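Local coordinates for protein Eps1p (Saccharomyces cerevisiae, PDB 4TW5) that belongs to the thioredoxin family and carries a thioredoxin domain, a second mixed beta sheet with a beta-alpha-beta unit, and four disulfide bridges, at residues E12-P16 against T17-E21; S66-C70 against I71-D75; R192-V196 against D197-T201; G202-C206 against E207-T211. One frame throughout, in Å; residues are numbered along the deposited sequence.

Interaction 1: E12-P16 against T17-E21; sequences EPLNP and TNFKE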
ATOM      1  N   GLU A  12      -7.177  49.294  39.430  1.00 48.98           N
ATOM      2  CA  GLU A  12      -5.982  50.077  39.197  1.00 52.60           C
ATOM      3  C   GLU A  12      -4.852  49.164  38.781  1.00 47.18           C
ATOM      4  O   GLU A  12      -4.920  47.960  38.997  1.00 46.90           O
ATOM      5  CB  GLU A  12      -5.577  50.859  40.448  1.00 49.67           C
ATOM      6  CG  GLU A  12      -6.132  52.250  40.508  1.00 61.34           C
ATOM      7  CD  GLU A  12      -5.056  53.248  40.896  1.00 70.22           C
ATOM      8  OE1 GLU A  12      -4.352  53.007  41.908  1.00 72.45           O
ATOM      9  OE2 GLU A  12      -4.886  54.245  40.161  1.00 70.77           O
ATOM     10  N   PRO A  13      -3.807  49.737  38.170  1.00 47.07           N
ATOM     11  CA  PRO A  13      -2.654  48.919  37.803  1.00 49.15           C
ATOM     12  C   PRO A  13      -2.087  48.204  39.022  1.00 49.85           C
ATOM     13  O   PRO A  13      -2.207  48.713  40.135  1.00 53.45           O
ATOM     14  CB  PRO A  13      -1.657  49.944  37.258  1.00 50.30           C
ATOM     15  CG  PRO A  13      -2.505  51.034  36.732  1.00 55.14           C
ATOM     16  CD  PRO A  13      -3.707  51.104  37.628  1.00 49.16           C
ATOM     17  N   LEU A  14      -1.487  47.041  38.821  1.00 47.79           N
ATOM     18  CA  LEU A  14      -0.772  46.403  39.909  1.00 51.16           C
ATOM     19  C   LEU A  14       0.495  47.207  40.176  1.00 53.80           C
ATOM     20  O   LEU A  14       1.110  47.717  39.241  1.00 54.86           O
ATOM     21  CB  LEU A  14      -0.434  44.963  39.547  1.00 45.36           C
ATOM     22  CG  LEU A  14      -1.673  44.112  39.285  1.00 49.30           C
ATOM     23  CD1 LEU A  14      -1.291  42.686  39.035  1.00 43.10           C
ATOM     24  CD2 LEU A  14      -2.627  44.218  40.466  1.00 47.41           C
ATOM     25  N   ASN A  15       0.911  47.280  41.434  1.00 50.08           N
ATOM     26  CA  ASN A  15       2.109  48.028  41.805  1.00 50.72           C
ATOM     27  C   ASN A  15       2.925  47.135  42.739  1.00 50.39           C
ATOM     28  O   ASN A  15       2.451  46.055  43.087  1.00 47.53           O
ATOM     29  CB  ASN A  15       1.734  49.380  42.449  1.00 49.22           C
ATOM     30  CG  ASN A  15       0.805  49.239  43.656  1.00 49.81           C
ATOM     31  OD1 ASN A  15       1.041  48.431  44.547  1.00 50.95           O
ATOM     32  ND2 ASN A  15      -0.249  50.043  43.686  1.00 46.84           N
ATOM     33  N   PRO A  16       4.144  47.562  43.144  1.00 52.44           N
ATOM     34  CA  PRO A  16       4.969  46.674  43.980  1.00 49.16           C
ATOM     35  C   PRO A  16       4.312  46.202  45.289  1.00 50.31           C
ATOM     36  O   PRO A  16       4.802  45.263  45.920  1.00 50.02           O
ATOM     37  CB  PRO A  16       6.206  47.532  44.264  1.00 48.90           C
ATOM     38  CG  PRO A  16       6.313  48.406  43.080  1.00 45.37           C
ATOM     39  CD  PRO A  16       4.928  48.714  42.652  1.00 47.20           C
ATOM     40  N   THR A  17       3.219  46.831  45.695  1.00 52.48           N
ATOM     41  CA  THR A  17       2.536  46.400  46.911  1.00 54.23           C
ATOM     42  C   THR A  17       1.555  45.267  46.622  1.00 53.21           C
ATOM     43  O   THR A  17       1.188  44.518  47.523  1.00 57.35           O
ATOM     44  CB  THR A  17       1.742  47.548  47.569  1.00 47.24           C
ATOM     45  OG1 THR A  17       0.526  47.765  46.839  1.00 44.22           O
ATOM     46  CG2 THR A  17       2.565  48.826  47.618  1.00 48.05           C
ATOM     47  N   ASN A  18       1.163  45.143  45.355  1.00 54.92           N
ATOM     48  CA  ASN A  18       0.109  44.219  44.924  1.00 54.77           C
ATOM     49  C   ASN A  18       0.522  43.035  44.091  1.00 48.16           C
ATOM     50  O   ASN A  18      -0.163  42.011  44.092  1.00 41.62           O
ATOM     51  CB  ASN A  18      -0.920  44.961  44.043  1.00 49.96           C
ATOM     52  CG  ASN A  18      -1.930  45.730  44.823  1.00 51.81           C
ATOM     53  OD1 ASN A  18      -2.170  45.448  45.996  1.00 62.92           O
ATOM     54  ND2 ASN A  18      -2.582  46.683  44.162  1.00 52.98           N
ATOM     55  N   PHE A  19       1.645  43.178  43.398  1.00 48.48           N
ATOM     56  CA  PHE A  19       1.951  42.315  42.266  1.00 45.34           C
ATOM     57  C   PHE A  19       1.985  40.857  42.707  1.00 42.04           C
ATOM     58  O   PHE A  19       1.140  40.061  42.294  1.00 40.81           O
ATOM     59  CB  PHE A  19       3.280  42.747  41.621  1.00 44.04           C
ATOM     60  CG  PHE A  19       3.542  42.126  40.279  1.00 39.23           C
ATOM     61  CD1 PHE A  19       2.839  42.548  39.169  1.00 45.65           C
ATOM     62  CD2 PHE A  19       4.507  41.160  40.118  1.00 45.71           C
ATOM     63  CE1 PHE A  19       3.074  42.005  37.929  1.00 45.79           C
ATOM     64  CE2 PHE A  19       4.745  40.608  38.877  1.00 49.01           C
ATOM     65  CZ  PHE A  19       4.026  41.031  37.784  1.00 48.31           C
ATOM     66  N   LYS A  20       2.864  40.526  43.642  1.00 40.66           N
ATOM     67  CA  LYS A  20       3.051  39.127  43.977  1.00 42.97           C
ATOM     68  C   LYS A  20       1.848  38.550  44.727  1.00 41.57           C
ATOM     69  O   LYS A  20       1.491  37.388  44.539  1.00 40.21           O
ATOM     70  CB  LYS A  20       4.331  38.959  44.808  1.00 42.01           C
ATOM     71  CG  LYS A  20       4.419  37.635  45.543  1.00 52.69           C
ATOM     72  CD  LYS A  20       5.849  37.258  45.864  1.00 62.33           C
ATOM     73  CE  LYS A  20       5.917  36.029  46.768  1.00 69.93           C
ATOM     74  NZ  LYS A  20       7.336  35.582  46.958  1.00 73.64           N
ATOM     75  N   GLU A  21       1.117  39.398  45.436  1.00 43.94           N
ATOM     76  CA  GLU A  21       0.011  38.906  46.233  1.00 38.88           C
ATOM     77  C   GLU A  21      -1.155  38.565  45.322  1.00 38.74           C
ATOM     78  O   GLU A  21      -1.838  37.552  45.480  1.00 32.67           O
ATOM     79  CB  GLU A  21      -0.419  39.978  47.232  1.00 41.22           C
ATOM     80  CG  GLU A  21       0.619  40.286  48.298  1.00 53.34           C
ATOM     81  CD  GLU A  21       1.671  41.292  47.809  1.00 52.42           C
ATOM     82  OE1 GLU A  21       1.625  41.693  46.629  1.00 51.46           O
ATOM     83  OE2 GLU A  21       2.547  41.683  48.608  1.00 68.31           O
TER
HETATM   84  O   HOH W   1      -3.163  48.278  42.390  1.00 48.60           O
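N15 meets T17 and N18 in an Asx turn laid over a type I beta turn, the approach to helix 19-23 in the thioredoxin domain. Take the polar side first. N15 OD1 accepts T17 N at 2.9 Å, the donor lying in the amide carbonyl plane and on a lone pair. Chi1 of 56° wedges N15 CG between its own backbone N and carbonyl carbon, which brings OD1 to the N-H two residues on. The T17 hydroxyl appears to donate to the same oxygen as well, but OG1 to OD1 is modelled at 2.4 Å, too short to be taken at face value. The backbone O of N15 receives N18 N at 2.8 Å, from above the carbonyl plane, and F19 N more weakly. One water accepts weakly from N18 ND2 and donates to P13 O, bridging across the bend.

The apolar side lies deeper. The F19 side chain packs on I30 and F32 of strand 27-33, and L14 reaches S66 and V68 of strand 63-69. L14 CD2 is 4.0 Å from N18 CB. L14 crosses F19 at about a right angle, and L14 CB meets the ring edge near its plane, 4.1 Å from F19 CD1.

Interaction 2: S66-C70 against I71-D75; sequences SQVNC and IESAD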
ATOM      1  N   SER A  66      -5.179  42.225  34.156  1.00 34.98           N
ATOM      2  CA  SER A  66      -4.561  43.241  35.003  1.00 32.40           C
ATOM      3  C   SER A  66      -3.628  44.140  34.187  1.00 39.80           C
ATOM      4  O   SER A  66      -3.411  43.915  33.000  1.00 40.59           O
ATOM      5  CB  SER A  66      -3.765  42.605  36.134  1.00 28.63           C
ATOM      6  OG  SER A  66      -4.533  41.646  36.824  1.00 41.00           O
ATOM      7  N   GLN A  67      -3.086  45.159  34.850  1.00 35.96           N
ATOM      8  CA  GLN A  67      -2.192  46.127  34.241  1.00 38.76           C
ATOM      9  C   GLN A  67      -1.114  46.530  35.195  1.00 39.68           C
ATOM     10  O   GLN A  67      -1.255  46.380  36.398  1.00 47.98           O
ATOM     11  CB  GLN A  67      -2.926  47.389  33.797  1.00 42.28           C
ATOM     12  CG  GLN A  67      -3.591  47.306  32.462  1.00 37.60           C
ATOM     13  CD  GLN A  67      -4.400  48.538  32.176  1.00 44.43           C
ATOM     14  OE1 GLN A  67      -5.065  49.079  33.059  1.00 44.84           O
ATOM     15  NE2 GLN A  67      -4.327  49.014  30.942  1.00 50.86           N
ATOM     16  N   VAL A  68      -0.018  47.009  34.633  1.00 37.73           N
ATOM     17  CA  VAL A  68       1.051  47.617  35.399  1.00 45.76           C
ATOM     18  C   VAL A  68       1.511  48.897  34.687  1.00 55.40           C
ATOM     19  O   VAL A  68       1.991  48.832  33.551  1.00 50.69           O
ATOM     20  CB  VAL A  68       2.262  46.678  35.547  1.00 42.11           C
ATOM     21  CG1 VAL A  68       3.412  47.432  36.183  1.00 47.95           C
ATOM     22  CG2 VAL A  68       1.911  45.477  36.385  1.00 41.45           C
ATOM     23  N   ASN A  69       1.342  50.054  35.328  1.00 59.29           N
ATOM     24  CA  ASN A  69       1.922  51.292  34.805  1.00 57.35           C
ATOM     25  C   ASN A  69       3.421  51.278  35.088  1.00 58.00           C
ATOM     26  O   ASN A  69       3.837  51.348  36.244  1.00 59.42           O
ATOM     27  CB  ASN A  69       1.244  52.525  35.422  1.00 60.70           C
ATOM     28  CG  ASN A  69       1.662  53.834  34.748  1.00 64.18           C
ATOM     29  OD1 ASN A  69       2.828  54.023  34.397  1.00 60.54           O
ATOM     30  ND2 ASN A  69       0.702  54.735  34.557  1.00 59.76           N
ATOM     31  N   CYS A  70       4.232  51.184  34.038  1.00 62.26           N
ATOM     32  CA  CYS A  70       5.673  51.000  34.217  1.00 61.46           C
ATOM     33  C   CYS A  70       6.396  52.313  34.473  1.00 63.15           C
ATOM     34  O   CYS A  70       7.612  52.340  34.656  1.00 61.29           O
ATOM     35  CB  CYS A  70       6.286  50.313  32.998  1.00 56.65           C
ATOM     36  SG  CYS A  70       5.770  48.615  32.791  1.00 54.86           S
ATOM     37  N   ILE A  71       5.640  53.401  34.514  1.00 64.18           N
ATOM     38  CA  ILE A  71       6.199  54.684  34.899  1.00 68.23           C
ATOM     39  C   ILE A  71       6.062  54.833  36.402  1.00 67.06           C
ATOM     40  O   ILE A  71       7.002  55.248  37.077  1.00 69.95           O
ATOM     41  CB  ILE A  71       5.522  55.836  34.139  1.00 72.55           C
ATOM     42  CG1 ILE A  71       5.898  55.726  32.662  1.00 73.95           C
ATOM     43  CG2 ILE A  71       5.952  57.187  34.675  1.00 70.63           C
ATOM     44  CD1 ILE A  71       7.380  55.493  32.431  1.00 74.69           C
ATOM     45  N   GLU A  72       4.909  54.446  36.934  1.00 65.63           N
ATOM     46  CA  GLU A  72       4.680  54.531  38.369  1.00 64.33           C
ATOM     47  C   GLU A  72       5.301  53.320  39.078  1.00 62.08           C
ATOM     48  O   GLU A  72       5.496  53.325  40.292  1.00 62.91           O
ATOM     49  CB  GLU A  72       3.176  54.621  38.671  1.00 66.33           C
ATOM     50  CG  GLU A  72       2.446  55.795  38.002  1.00 71.07           C
ATOM     51  CD  GLU A  72       0.943  55.800  38.280  1.00 76.24           C
ATOM     52  OE1 GLU A  72       0.477  54.898  39.006  1.00 78.42           O
ATOM     53  OE2 GLU A  72       0.228  56.712  37.788  1.00 77.71           O
ATOM     54  N   SER A  73       5.674  52.312  38.299  1.00 59.95           N
ATOM     55  CA  SER A  73       6.313  51.109  38.833  1.00 63.44           C
ATOM     56  C   SER A  73       7.511  50.694  37.988  1.00 60.12           C
ATOM     57  O   SER A  73       7.584  49.560  37.511  1.00 56.44           O
ATOM     58  CB  SER A  73       5.310  49.956  38.888  1.00 53.88           C
ATOM     59  OG  SER A  73       4.040  50.413  39.298  1.00 51.61           O
ATOM     60  N   ALA A  74       8.441  51.623  37.800  1.00 62.96           N
ATOM     61  CA  ALA A  74       9.566  51.417  36.898  1.00 62.94           C
ATOM     62  C   ALA A  74      10.476  50.268  37.311  1.00 61.27           C
ATOM     63  O   ALA A  74      10.938  49.511  36.462  1.00 64.62           O
ATOM     64  CB  ALA A  74      10.364  52.700  36.780  1.00 65.24           C
ATOM     65  N   ASP A  75      10.722  50.125  38.607  1.00 60.71           N
ATOM     66  CA  ASP A  75      11.582  49.051  39.104  1.00 63.81           C
ATOM     67  C   ASP A  75      10.862  47.714  39.067  1.00 61.07           C
ATOM     68  O   ASP A  75      11.490  46.659  39.048  1.00 61.50           O
ATOM     69  CB  ASP A  75      12.076  49.350  40.520  1.00 65.98           C
ATOM     70  CG  ASP A  75      12.989  50.563  40.575  1.00 74.89           C
ATOM     71  OD1 ASP A  75      14.090  50.503  39.976  1.00 74.96           O
ATOM     72  OD2 ASP A  75      12.596  51.581  41.188  1.00 76.86           O
TER
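N69 turns back on I71 and E72 in an Asx turn where strand 63-69 ends, and its side chain is the thread to follow. From CB, chi1 of -171° sets CG anti to the backbone N and swings the amide over the start of the next segment. CG lies 3.9 Å from E72 CG. Beyond it the branch divides. OD1 accepts I71 N at 2.9 Å, with the donor in the carbonyl plane, and E72 N weakly at 3.3 Å; it also brushes I71 CB. Two backbone N-H groups thus converge on one buried oxygen and hold the amide's rotation. ND2 faces the E72 carboxylate, 3.8 Å from OE2; the two flat groups stack with planes only 11° apart, and ND2 itself bonds weakly to the Y33 hydroxyl.

Behind the side chain, the backbone O of N69 takes two weak bonds from S73, one from N at 2.9 Å and one from OG at 3.2 Å. S73 stands at the N-cap of helix 74-79, yet its hydroxyl reaches back to the strand instead of capping.

The turn therefore joins 63-69, a strand at the margin of its sheet, to helix 74-79. V68 packs on I30 and F32 of strand 27-33 as well as on L76, and the C70-C77 disulfide ties the strand's end to the helix.

Interaction 3: R192-V196 against D197-T201; sequences RQLAV and DDINT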
ATOM      1  N   ARG A 192      -8.531  20.983  22.261  1.00 29.35           N
ATOM      2  CA  ARG A 192      -9.415  21.785  23.083  1.00 33.05           C
ATOM      3  C   ARG A 192      -9.136  23.277  22.884  1.00 28.84           C
ATOM      4  O   ARG A 192     -10.050  24.055  22.843  1.00 28.78           O
ATOM      5  CB  ARG A 192      -9.279  21.394  24.550  1.00 27.44           C
ATOM      6  CG  ARG A 192     -10.025  20.093  24.883  1.00 35.26           C
ATOM      7  CD  ARG A 192      -9.728  19.549  26.298  1.00 33.91           C
ATOM      8  NE  ARG A 192      -9.953  20.458  27.430  1.00 33.08           N
ATOM      9  CZ  ARG A 192     -11.147  20.819  27.896  1.00 33.92           C
ATOM     10  NH1 ARG A 192     -12.250  20.360  27.336  1.00 34.21           N
ATOM     11  NH2 ARG A 192     -11.233  21.621  28.944  1.00 32.30           N
ATOM     12  N   GLN A 193      -7.884  23.669  22.741  1.00 24.50           N
ATOM     13  CA  GLN A 193      -7.573  25.073  22.530  1.00 31.13           C
ATOM     14  C   GLN A 193      -8.120  25.571  21.182  1.00 31.87           C
ATOM     15  O   GLN A 193      -8.688  26.656  21.106  1.00 32.94           O
ATOM     16  CB  GLN A 193      -6.057  25.293  22.628  1.00 32.13           C
ATOM     17  CG  GLN A 193      -5.515  25.143  24.055  1.00 30.15           C
ATOM     18  CD  GLN A 193      -4.039  25.484  24.147  1.00 32.60           C
ATOM     19  OE1 GLN A 193      -3.240  24.990  23.369  1.00 28.98           O
ATOM     20  NE2 GLN A 193      -3.673  26.329  25.097  1.00 29.80           N
ATOM     21  N   LEU A 194      -8.018  24.744  20.143  1.00 32.44           N
ATOM     22  CA  LEU A 194      -8.490  25.125  18.823  1.00 24.74           C
ATOM     23  C   LEU A 194     -10.003  25.143  18.760  1.00 28.94           C
ATOM     24  O   LEU A 194     -10.587  25.786  17.879  1.00 28.43           O
ATOM     25  CB  LEU A 194      -7.942  24.197  17.741  1.00 20.77           C
ATOM     26  CG  LEU A 194      -6.484  24.496  17.396  1.00 29.22           C
ATOM     27  CD1 LEU A 194      -5.965  23.559  16.299  1.00 27.78           C
ATOM     28  CD2 LEU A 194      -6.296  25.959  17.013  1.00 19.02           C
ATOM     29  N   ALA A 195     -10.643  24.409  19.656  1.00 23.88           N
ATOM     30  CA  ALA A 195     -12.092  24.404  19.692  1.00 29.62           C
ATOM     31  C   ALA A 195     -12.686  25.796  20.042  1.00 31.67           C
ATOM     32  O   ALA A 195     -13.770  26.128  19.587  1.00 26.92           O
ATOM     33  CB  ALA A 195     -12.581  23.356  20.675  1.00 29.23           C
ATOM     34  N   VAL A 196     -11.965  26.594  20.829  1.00 33.60           N
ATOM     35  CA  VAL A 196     -12.376  27.964  21.172  1.00 28.41           C
ATOM     36  C   VAL A 196     -12.439  28.805  19.914  1.00 35.64           C
ATOM     37  O   VAL A 196     -13.313  29.661  19.756  1.00 40.16           O
ATOM     38  CB  VAL A 196     -11.405  28.629  22.190  1.00 29.83           C
ATOM     39  CG1 VAL A 196     -11.600  30.155  22.253  1.00 26.69           C
ATOM     40  CG2 VAL A 196     -11.566  28.010  23.559  1.00 32.30           C
ATOM     41  N   ASP A 197     -11.509  28.554  19.003  1.00 33.64           N
ATOM     42  CA  ASP A 197     -11.477  29.314  17.763  1.00 33.35           C
ATOM     43  C   ASP A 197     -12.292  28.653  16.689  1.00 28.68           C
ATOM     44  O   ASP A 197     -12.228  29.041  15.529  1.00 33.81           O
ATOM     45  CB  ASP A 197     -10.049  29.492  17.295  1.00 31.34           C
ATOM     46  CG  ASP A 197      -9.286  30.437  18.182  1.00 39.41           C
ATOM     47  OD1 ASP A 197      -9.812  31.553  18.434  1.00 39.88           O
ATOM     48  OD2 ASP A 197      -8.191  30.052  18.648  1.00 36.77           O
ATOM     49  N   ASP A 198     -13.072  27.659  17.090  1.00 27.71           N
ATOM     50  CA  ASP A 198     -13.956  26.971  16.163  1.00 33.92           C
ATOM     51  C   ASP A 198     -13.146  26.400  14.983  1.00 29.41           C
ATOM     52  O   ASP A 198     -13.592  26.409  13.841  1.00 33.59           O
ATOM     53  CB  ASP A 198     -15.053  27.916  15.674  1.00 31.77           C
ATOM     54  CG  ASP A 198     -16.252  27.183  15.108  1.00 40.18           C
ATOM     55  OD1 ASP A 198     -16.484  26.028  15.512  1.00 49.24           O
ATOM     56  OD2 ASP A 198     -16.961  27.752  14.247  1.00 50.56           O
ATOM     57  N   ILE A 199     -11.929  25.955  15.279  1.00 30.90           N
ATOM     58  CA  ILE A 199     -11.107  25.164  14.355  1.00 24.19           C
ATOM     59  C   ILE A 199     -11.230  23.690  14.762  1.00 29.48           C
ATOM     60  O   ILE A 199     -11.052  23.323  15.934  1.00 26.95           O
ATOM     61  CB  ILE A 199      -9.653  25.662  14.361  1.00 24.41           C
ATOM     62  CG1 ILE A 199      -9.614  27.082  13.769  1.00 19.55           C
ATOM     63  CG2 ILE A 199      -8.722  24.717  13.568  1.00 22.56           C
ATOM     64  CD1 ILE A 199      -8.286  27.743  13.851  1.00 20.39           C
ATOM     65  N   ASN A 200     -11.584  22.847  13.807  1.00 24.20           N
ATOM     66  CA  ASN A 200     -11.753  21.438  14.106  1.00 25.53           C
ATOM     67  C   ASN A 200     -10.398  20.710  14.162  1.00 28.54           C
ATOM     68  O   ASN A 200      -9.388  21.200  13.632  1.00 20.65           O
ATOM     69  CB  ASN A 200     -12.683  20.798  13.084  1.00 28.07           C
ATOM     70  CG  ASN A 200     -14.104  21.311  13.218  1.00 28.16           C
ATOM     71  OD1 ASN A 200     -14.364  22.182  14.025  1.00 37.26           O
ATOM     72  ND2 ASN A 200     -15.014  20.778  12.439  1.00 30.88           N
ATOM     73  N   THR A 201     -10.387  19.584  14.880  1.00 26.66           N
ATOM     74  CA  THR A 201      -9.254  18.656  14.884  1.00 28.83           C
ATOM     75  C   THR A 201      -9.695  17.250  14.546  1.00 23.50           C
ATOM     76  O   THR A 201     -10.820  16.864  14.880  1.00 22.13           O
ATOM     77  CB  THR A 201      -8.563  18.609  16.227  1.00 19.48           C
ATOM     78  OG1 THR A 201      -9.560  18.503  17.241  1.00 30.79           O
ATOM     79  CG2 THR A 201      -7.749  19.878  16.457  1.00 25.83           C
TER
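L194 and I199 hold the tight half of this contact, a Schellman motif that ends helix 180-196. I199 N donates to L194 O at 2.9 Å with an N-H...O angle of 155°, the donor tilted 28° from the carbonyl plane. D198 N bonds more weakly to A195 O at 3.0 Å, and D197 N adds a weak bond to L194 O. D198, with its positive phi, is the C-prime residue that reverses the chain. Under this backbone wrap lies the apolar seal: L194 CD1 touches I199 CG2 at 4.0 Å and T201 CG2 at 4.1 Å, while its other methyl, CD2, reaches I199 CD1 at 4.1 Å. The fork of L194 thus spreads across I199, the two side chains meeting obliquely, and L194 continues inward to L156 of strand 155-160 and to V262 and A265 of helix 259-265.

The other flank is looser. A195 and D198 are exposed, and at both the bond to CB heads away from the opposing segment. D197 is only partly exposed; its CB touches the turn and its OD2 forms a salt bridge with R116 NE.

Helix 180-196 and strand 200-205 belong to one beta-alpha-beta unit, and this turn is their connection. Its chemistry implies an electrostatic balance: an acid beside the carbonyl end of a helix is probably unfavourable by itself, and R116, together with R153 at the backbone oxygens of D197 and D198, would offset it.

Interaction 4: G202-C206 against E207-T211; sequences GHVNC and ESNPT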
ATOM      1  N   GLY A 202      -8.796  16.492  13.908  1.00 24.24           N
ATOM      2  CA  GLY A 202      -9.059  15.113  13.505  1.00 19.03           C
ATOM      3  C   GLY A 202      -7.809  14.225  13.633  1.00 21.77           C
ATOM      4  O   GLY A 202      -6.678  14.714  13.614  1.00 16.61           O
ATOM      5  N   HIS A 203      -8.022  12.920  13.766  1.00 17.17           N
ATOM      6  CA  HIS A 203      -6.924  11.978  13.806  1.00 21.83           C
ATOM      7  C   HIS A 203      -7.150  10.853  12.817  1.00 20.86           C
ATOM      8  O   HIS A 203      -8.259  10.366  12.634  1.00 23.02           O
ATOM      9  CB  HIS A 203      -6.712  11.448  15.233  1.00 20.70           C
ATOM     10  CG  HIS A 203      -7.951  10.932  15.870  1.00 20.75           C
ATOM     11  ND1 HIS A 203      -8.768  11.729  16.644  1.00 20.56           N
ATOM     12  CD2 HIS A 203      -8.515   9.703  15.859  1.00 22.40           C
ATOM     13  CE1 HIS A 203      -9.804  11.017  17.052  1.00 25.67           C
ATOM     14  NE2 HIS A 203      -9.663   9.780  16.608  1.00 26.81           N
ATOM     15  N   VAL A 204      -6.062  10.455  12.172  1.00 23.14           N
ATOM     16  CA  VAL A 204      -6.084   9.418  11.147  1.00 20.58           C
ATOM     17  C   VAL A 204      -5.189   8.248  11.553  1.00 23.02           C
ATOM     18  O   VAL A 204      -4.043   8.443  11.966  1.00 20.11           O
ATOM     19  CB  VAL A 204      -5.603   9.981   9.791  1.00 23.23           C
ATOM     20  CG1 VAL A 204      -5.339   8.840   8.738  1.00 16.04           C
ATOM     21  CG2 VAL A 204      -6.552  11.061   9.295  1.00 21.40           C
ATOM     22  N   ASN A 205      -5.739   7.044  11.451  1.00 27.29           N
ATOM     23  CA  ASN A 205      -4.991   5.810  11.632  1.00 23.69           C
ATOM     24  C   ASN A 205      -4.325   5.433  10.320  1.00 21.68           C
ATOM     25  O   ASN A 205      -4.970   4.891   9.425  1.00 23.43           O
ATOM     26  CB  ASN A 205      -5.917   4.684  12.085  1.00 26.77           C
ATOM     27  CG  ASN A 205      -6.472   4.913  13.461  1.00 30.80           C
ATOM     28  OD1 ASN A 205      -5.904   4.450  14.448  1.00 32.46           O
ATOM     29  ND2 ASN A 205      -7.570   5.668  13.545  1.00 25.27           N
ATOM     30  N   CYS A 206      -3.042   5.727  10.191  1.00 23.78           N
ATOM     31  CA  CYS A 206      -2.348   5.441   8.941  1.00 23.31           C
ATOM     32  C   CYS A 206      -2.226   3.958   8.590  1.00 26.64           C
ATOM     33  O   CYS A 206      -2.122   3.618   7.418  1.00 25.01           O
ATOM     34  CB  CYS A 206      -0.973   6.082   8.968  1.00 23.16           C
ATOM     35  SG  CYS A 206      -1.134   7.810   8.511  1.00 27.99           S
ATOM     36  N   GLU A 207      -2.249   3.072   9.587  1.00 27.79           N
ATOM     37  CA  GLU A 207      -2.207   1.641   9.282  1.00 31.21           C
ATOM     38  C   GLU A 207      -3.473   1.187   8.553  1.00 28.66           C
ATOM     39  O   GLU A 207      -3.413   0.279   7.731  1.00 30.73           O
ATOM     40  CB  GLU A 207      -2.011   0.812  10.559  1.00 24.78           C
ATOM     41  CG  GLU A 207      -0.654   1.014  11.183  1.00 26.24           C
ATOM     42  CD  GLU A 207      -0.342   0.016  12.280  1.00 33.99           C
ATOM     43  OE1 GLU A 207      -0.912  -1.104  12.281  1.00 32.43           O
ATOM     44  OE2 GLU A 207       0.448   0.375  13.170  1.00 36.07           O
ATOM     45  N   SER A 208      -4.598   1.843   8.846  1.00 29.94           N
ATOM     46  CA  SER A 208      -5.897   1.556   8.218  1.00 30.55           C
ATOM     47  C   SER A 208      -6.129   2.353   6.956  1.00 29.29           C
ATOM     48  O   SER A 208      -7.131   2.144   6.284  1.00 37.14           O
ATOM     49  CB  SER A 208      -7.049   1.873   9.172  1.00 24.98           C
ATOM     50  OG  SER A 208      -6.735   1.422  10.454  1.00 34.51           O
ATOM     51  N   ASN A 209      -5.256   3.315   6.679  1.00 27.50           N
ATOM     52  CA  ASN A 209      -5.402   4.178   5.495  1.00 26.04           C
ATOM     53  C   ASN A 209      -4.096   4.298   4.714  1.00 28.58           C
ATOM     54  O   ASN A 209      -3.573   5.401   4.529  1.00 28.15           O
ATOM     55  CB  ASN A 209      -5.881   5.576   5.907  1.00 22.32           C
ATOM     56  CG  ASN A 209      -7.305   5.568   6.396  1.00 27.51           C
ATOM     57  OD1 ASN A 209      -8.222   5.456   5.592  1.00 23.20           O
ATOM     58  ND2 ASN A 209      -7.502   5.680   7.717  1.00 23.98           N
ATOM     59  N   PRO A 210      -3.553   3.156   4.262  1.00 33.68           N
ATOM     60  CA  PRO A 210      -2.192   3.176   3.713  1.00 29.10           C
ATOM     61  C   PRO A 210      -2.048   4.051   2.481  1.00 30.02           C
ATOM     62  O   PRO A 210      -1.078   4.812   2.408  1.00 32.03           O
ATOM     63  CB  PRO A 210      -1.907   1.697   3.362  1.00 28.55           C
ATOM     64  CG  PRO A 210      -3.241   1.036   3.273  1.00 31.68           C
ATOM     65  CD  PRO A 210      -4.152   1.806   4.222  1.00 38.23           C
ATOM     66  N   THR A 211      -2.971   3.945   1.531  1.00 26.39           N
ATOM     67  CA  THR A 211      -2.780   4.646   0.267  1.00 30.32           C
ATOM     68  C   THR A 211      -2.825   6.153   0.495  1.00 30.98           C
ATOM     69  O   THR A 211      -1.998   6.898  -0.026  1.00 37.22           O
ATOM     70  CB  THR A 211      -3.830   4.259  -0.794  1.00 34.57           C
ATOM     71  OG1 THR A 211      -3.794   2.844  -1.034  1.00 36.47           O
ATOM     72  CG2 THR A 211      -3.556   5.006  -2.098  1.00 32.03           C
TER
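Two overlapping beta turns carry strand 200-205 of the second sheet into helix 210-215, and N205 and N209 join their ends. The first turn closes weakly, S208 N reaching N205 O at 3.1 Å. The second, one residue on, closes with another weak bond, from N209 N to C206 O at 3.2 Å.

The straighter link comes from a side chain. N209 is the N-cap residue of helix 210-215, but it makes no capping bond with its amide; chi1 of -70° sets CG beside the backbone N, and ND2 donates back to N205 O at 3.2 Å with an N-H...O angle of 151°. The donor stands above the carbonyl plane, 38° out of it, not on a lone pair. So the last carbonyl of the strand receives both a peptide N-H and an amide N-H.

N205 sends its own amide elsewhere: OD1 accepts M165 N, while within the turn its CB lies 3.7 Å from S208 OG. C206 is fixed to the following helix through its disulfide with C213, and P210 at the helix start packs against T17 of the second subunit.

On the strand, V204 packs on V157 and F159 of strand 155-160 and also touches the turn. It crosses N209 at about a right angle, V204 CG1 lying 4.0 Å from N209 ND2.

Overall arrangement
From the N terminus the four contacts come in series, none nesting in or crossing another. Interaction 1 closes the bend into helix 19-23, and interaction 2 the turn from strand 63-69 into helix 74-79. These two touch, with a probable hydrogen bond from L14 N to Q67 O, and both belong to the thioredoxin domain. Interaction 3, its centre about 34 Å from either of theirs, closes the turn from helix 180-196 into strand 200-205. Interaction 4 follows directly at the strand's other end, about 22 Å on between centres. It echoes interaction 2: each joins a strand to a short helix, with a disulfide spanning the turn.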